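Local atomic coordinates of exopolysaccharide biosynthesis protein (Pantoea stewartii subsp. stewartii DC283, PDB entry 6TGF), a protein that modifies the glycan of bacterial biofilms, probably by hydrolysis, with a trimeric parallel beta-helix fold like that of bacteriophage tailspikes. Residues 459-464 and 480-484; 464-469 and 485-491. One frame throughout, in Å; residues are numbered along the deposited sequence.

Contact 1 (459-464 and 480-484); sequences WIIDAL and LNTRQ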
# COMPACT_ATOMS: atom_id res chain seq x y z
N TRP B 459 12.64 9.66 7.29
CA TRP B 459 11.87 8.39 7.22
C TRP B 459 10.50 8.55 7.89
O TRP B 459 10.46 9.06 9.03
CB TRP B 459 12.66 7.25 7.86
CG TRP B 459 13.91 6.87 7.13
CD1 TRP B 459 15.16 7.38 7.31
CD2 TRP B 459 14.04 5.85 6.12
NE1 TRP B 459 16.05 6.77 6.47
CE2 TRP B 459 15.40 5.82 5.73
CE3 TRP B 459 13.14 4.97 5.51
CZ2 TRP B 459 15.87 4.95 4.76
CZ3 TRP B 459 13.61 4.10 4.54
CH2 TRP B 459 14.96 4.09 4.17
N ILE B 460 9.44 8.13 7.20
CA ILE B 460 8.17 7.65 7.83
C ILE B 460 8.38 6.16 8.14
O ILE B 460 8.75 5.42 7.21
CB ILE B 460 6.94 7.88 6.93
CG1 ILE B 460 6.64 9.38 6.76
CG2 ILE B 460 5.73 7.13 7.47
CD1 ILE B 460 5.57 9.68 5.73
N ILE B 461 8.17 5.75 9.40
CA ILE B 461 8.35 4.34 9.85
C ILE B 461 7.08 3.90 10.59
O ILE B 461 6.93 4.25 11.77
CB ILE B 461 9.62 4.19 10.72
CG1 ILE B 461 10.85 4.79 10.02
CG2 ILE B 461 9.83 2.74 11.11
CD1 ILE B 461 12.14 4.66 10.80
N ASP B 462 6.20 3.17 9.89
CA ASP B 462 4.98 2.53 10.47
C ASP B 462 5.24 1.03 10.64
O ASP B 462 5.68 0.39 9.67
CB ASP B 462 3.76 2.73 9.57
CG ASP B 462 3.26 4.16 9.51
OD1 ASP B 462 3.45 4.91 10.49
OD2 ASP B 462 2.66 4.52 8.47
N ALA B 463 4.97 0.51 11.84
CA ALA B 463 4.95 -0.94 12.17
C ALA B 463 6.31 -1.58 11.86
O ALA B 463 6.33 -2.65 11.22
CB ALA B 463 3.82 -1.61 11.42
N LEU B 464 7.40 -0.94 12.29
CA LEU B 464 8.75 -1.57 12.31
C LEU B 464 8.88 -2.35 13.63
O LEU B 464 8.55 -1.78 14.68
CB LEU B 464 9.84 -0.50 12.18
CG LEU B 464 11.28 -1.03 12.11
CD1 LEU B 464 11.49 -1.89 10.87
CD2 LEU B 464 12.28 0.11 12.14
N LEU B 480 13.05 11.25 11.86
CA LEU B 480 12.09 10.11 11.93
C LEU B 480 10.68 10.63 12.20
O LEU B 480 10.54 11.63 12.94
CB LEU B 480 12.55 9.14 13.02
CG LEU B 480 13.99 8.66 12.93
CD1 LEU B 480 14.25 7.54 13.93
CD2 LEU B 480 14.34 8.19 11.52
N ASN B 481 9.68 9.96 11.62
CA ASN B 481 8.23 10.24 11.80
C ASN B 481 7.52 8.88 11.93
O ASN B 481 7.15 8.30 10.89
CB ASN B 481 7.70 11.10 10.65
CG ASN B 481 6.37 11.77 10.95
OD1 ASN B 481 5.62 11.32 11.81
ND2 ASN B 481 6.07 12.84 10.23
N THR B 482 7.37 8.38 13.16
CA THR B 482 7.15 6.93 13.44
C THR B 482 5.80 6.68 14.12
O THR B 482 5.33 7.58 14.85
CB THR B 482 8.30 6.35 14.28
OG1 THR B 482 8.10 6.71 15.65
CG2 THR B 482 9.66 6.84 13.83
N ARG B 483 5.22 5.50 13.89
CA ARG B 483 4.04 4.97 14.61
C ARG B 483 4.23 3.47 14.88
O ARG B 483 4.72 2.76 13.98
CB ARG B 483 2.75 5.17 13.81
CG ARG B 483 2.34 6.63 13.63
CD ARG B 483 0.96 6.74 13.02
NE ARG B 483 0.90 6.11 11.71
CZ ARG B 483 -0.22 5.87 11.03
NH1 ARG B 483 -1.39 6.20 11.53
NH2 ARG B 483 -0.15 5.29 9.84
N GLN B 484 3.86 3.02 16.09
CA GLN B 484 3.76 1.59 16.48
C GLN B 484 5.09 0.88 16.23
O GLN B 484 5.09 -0.19 15.59
CB GLN B 484 2.60 0.93 15.73
CG GLN B 484 2.03 -0.29 16.44
CD GLN B 484 0.89 -0.93 15.68
OE1 GLN B 484 -0.28 -0.75 16.02
NE2 GLN B 484 1.22 -1.66 14.63
O HOH W 1 7.34 1.65 13.47
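Asp462 OD1 is gripped by two arginines: NE of Arg483 on the adjacent strand, 3.1 Å away, and NH1 of Arg483 from the third subunit. The arginine of the same chain comes side-on, placing NE against OD1 and NH2 3.2 Å from Asp462 OD2. Both N-H...O hydrogen bonds are nearly straight and keep the carboxylate oxygens in or close to the guanidinium plane. On the carboxylate side both nitrogens arrive from above the plane, the two flat groups being turned 60° apart. A bend at chi3 of Arg483 (-60°) swings NE and NH2 round to meet Asp462. NH2 is also salt-bridged to Asp462 OD2 of the second subunit, so acid and base alternate between chains, and the close approach of arginines from different subunits is probably balanced by these carboxylates. Strands 459-462 and 480-483 belong to successive coils of the beta-helix that gives WceF its tailspike-like fold, and pair in parallel with axes 4.6 Å apart. Asn481 donates its N to Trp459 O (2.9 Å) and receives Ile461 N on its O; Arg483 N then binds Ile461 O. At the shared corner, Ala463 and Gln484 both take up left-handed backbone conformations, and Arg483 O accepts both Ala463 N (3.1 Å) and water 1, which in turn accepts from Leu464 N. Ile460, Asn481, Asp462 and Arg483 share the face turned to the other subunits, where the amide of Asn481 donates ND2 to Val513 O of the third subunit. On the other face Leu480 CD2 rests against Trp459 CB (4.1 Å) and Ile461 CD1 (4.2 Å), while Thr482 CG2 touches Ile461 CB.

Contact 2 (464-469 and 485-491); sequences LSLEDC and TNLQSGS. With EDO (1,2-ethanediol), chain C; EDO (1,2-ethanediol), chain D.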
# COMPACT_ATOMS: atom_id res chain seq x y z
N LEU B 464 7.40 -0.94 12.29
CA LEU B 464 8.75 -1.57 12.31
C LEU B 464 8.88 -2.35 13.63
O LEU B 464 8.55 -1.78 14.68
CB LEU B 464 9.84 -0.50 12.18
CG LEU B 464 11.28 -1.03 12.11
CD1 LEU B 464 11.49 -1.89 10.87
CD2 LEU B 464 12.28 0.11 12.14
N SER B 465 9.32 -3.61 13.54
CA SER B 465 9.58 -4.50 14.70
C SER B 465 11.05 -4.91 14.70
O SER B 465 11.48 -5.53 13.71
CB SER B 465 8.67 -5.70 14.69
OG SER B 465 7.31 -5.30 14.83
N LEU B 466 11.79 -4.55 15.75
CA LEU B 466 13.15 -5.06 16.05
C LEU B 466 13.05 -5.95 17.30
O LEU B 466 12.64 -5.42 18.35
CB LEU B 466 14.11 -3.89 16.26
CG LEU B 466 14.16 -2.86 15.14
CD1 LEU B 466 14.92 -1.61 15.58
CD2 LEU B 466 14.79 -3.44 13.89
N GLU B 467 13.38 -7.24 17.17
CA GLU B 467 13.30 -8.23 18.28
C GLU B 467 14.63 -8.98 18.39
O GLU B 467 15.06 -9.57 17.38
CB GLU B 467 12.14 -9.21 18.04
CG GLU B 467 10.77 -8.56 18.07
CD GLU B 467 9.61 -9.52 18.29
OE1 GLU B 467 8.49 -9.04 18.58
OE2 GLU B 467 9.82 -10.74 18.16
N ASP B 468 15.25 -8.94 19.57
CA ASP B 468 16.47 -9.72 19.93
C ASP B 468 17.61 -9.36 18.97
O ASP B 468 18.37 -10.28 18.59
CB ASP B 468 16.17 -11.22 19.93
CG ASP B 468 17.31 -12.06 20.50
OD1 ASP B 468 17.81 -11.72 21.59
OD2 ASP B 468 17.68 -13.05 19.84
N CYS B 469 17.73 -8.09 18.60
CA CYS B 469 18.82 -7.56 17.74
C CYS B 469 19.97 -7.06 18.62
O CYS B 469 19.72 -6.19 19.47
CB CYS B 469 18.30 -6.46 16.82
SG CYS B 469 17.24 -7.09 15.50
N THR B 485 6.19 1.45 16.73
CA THR B 485 7.54 0.82 16.74
C THR B 485 7.55 -0.23 17.86
O THR B 485 7.29 0.14 19.02
CB THR B 485 8.66 1.85 16.92
OG1 THR B 485 8.51 2.84 15.91
CG2 THR B 485 10.04 1.23 16.82
N ASN B 486 7.83 -1.49 17.51
CA ASN B 486 7.82 -2.65 18.43
C ASN B 486 9.26 -3.10 18.69
O ASN B 486 9.84 -3.76 17.81
CB ASN B 486 6.96 -3.79 17.87
CG ASN B 486 7.00 -5.04 18.73
OD1 ASN B 486 7.06 -6.15 18.21
ND2 ASN B 486 6.97 -4.87 20.04
N LEU B 487 9.80 -2.76 19.86
CA LEU B 487 11.17 -3.15 20.31
C LEU B 487 11.06 -4.18 21.43
O LEU B 487 10.48 -3.85 22.49
CB LEU B 487 11.92 -1.89 20.77
CG LEU B 487 11.85 -0.69 19.83
CD1 LEU B 487 12.52 0.52 20.46
CD2 LEU B 487 12.48 -1.01 18.48
N GLN B 488 11.58 -5.39 21.21
CA GLN B 488 11.60 -6.51 22.19
C GLN B 488 13.05 -6.98 22.38
O GLN B 488 13.87 -6.75 21.48
CB GLN B 488 10.74 -7.68 21.72
CG GLN B 488 9.33 -7.29 21.28
CD GLN B 488 8.38 -7.15 22.44
OE1 GLN B 488 8.03 -6.04 22.86
NE2 GLN B 488 7.94 -8.28 22.98
N SER B 489 13.33 -7.60 23.53
CA SER B 489 14.58 -8.34 23.85
C SER B 489 15.81 -7.43 23.66
O SER B 489 16.81 -7.90 23.08
CB SER B 489 14.69 -9.59 23.01
OG SER B 489 13.42 -10.22 22.87
N GLY B 490 15.73 -6.18 24.13
CA GLY B 490 16.88 -5.25 24.19
C GLY B 490 17.22 -4.62 22.85
O GLY B 490 18.27 -3.95 22.78
N SER B 491 16.39 -4.82 21.82
CA SER B 491 16.48 -4.12 20.52
C SER B 491 16.09 -2.65 20.72
O SER B 491 15.20 -2.40 21.56
CB SER B 491 15.61 -4.77 19.48
OG SER B 491 15.87 -6.16 19.40
C1 EDO C . 12.67 -3.38 25.22
O1 EDO C . 13.77 -3.19 24.36
C2 EDO C . 12.66 -4.72 25.86
O2 EDO C . 13.84 -5.01 26.58
C1 EDO D . 5.58 -1.16 22.03
O1 EDO D . 5.54 -2.41 21.37
C2 EDO D . 6.61 -1.08 23.09
O2 EDO D . 7.93 -1.30 22.61
O HOH W 1 7.34 1.65 13.47
O HOH W 2 19.16 -7.09 22.02
O HOH W 3 20.39 -3.84 20.64
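Ser491 OG accepts a nearly straight hydrogen bond from Cys469 N (2.8 Å) and donates its own proton to Gln488 O at 2.9 Å. It stands anti to its own carbonyl carbon, beside its backbone N (chi1 -52°), where it reaches both partners. The Gln488 carbonyl is gripped three times, by Ser491 OG almost in line with its C=O bond, by Ser491 N in the type I' turn 488-491, and by Asp468 N from above its plane across the contact. The turn makes a corner of the parallel beta-helix just after strand 486-488, pinned to the preceding coil through Asp468 N and Cys469 N. Strands 464-467 and 486-488 run only 3° from parallel, held by Asn486 N to Leu464 O, Leu466 N to Asn486 O and Gln488 N to Leu466 O. On the face of Ser465 and Glu467, the extended Glu467 chain runs alongside Gln488, bringing OE1 to 3.3 Å from Gln488 CG. The Asn486 amide donates ND2 to O1 of an ethanediol (chain D), probably from the crystallisation liquor, and Asn486 also packs on Gln437 of the second subunit. Asp468 turns its OD2 to His447 ND1. On the other face Leu466 CD1 lies 3.8 Å from Leu487 CD2.

In the fold
Contacts 1 and 2 follow one another along strands 458-467 and 479-488 of two successive coils, with their centres about 13 Å apart. Between them both strands turn a corner, and Leu464 belongs to both contacts. Water 1 joins the contacts at this corner, adding a 3.0 Å hydrogen bond with Thr485 OG1 of contact 2 to those it makes in contact 1. Contact 1 is fully buried, with both other subunits around it, whereas contact 2 reaches the second subunit through Ser465 and Asn486 and runs out to the exposed Gln488, Ser489 and Gly490. Both ethanediols lie beside contact 2.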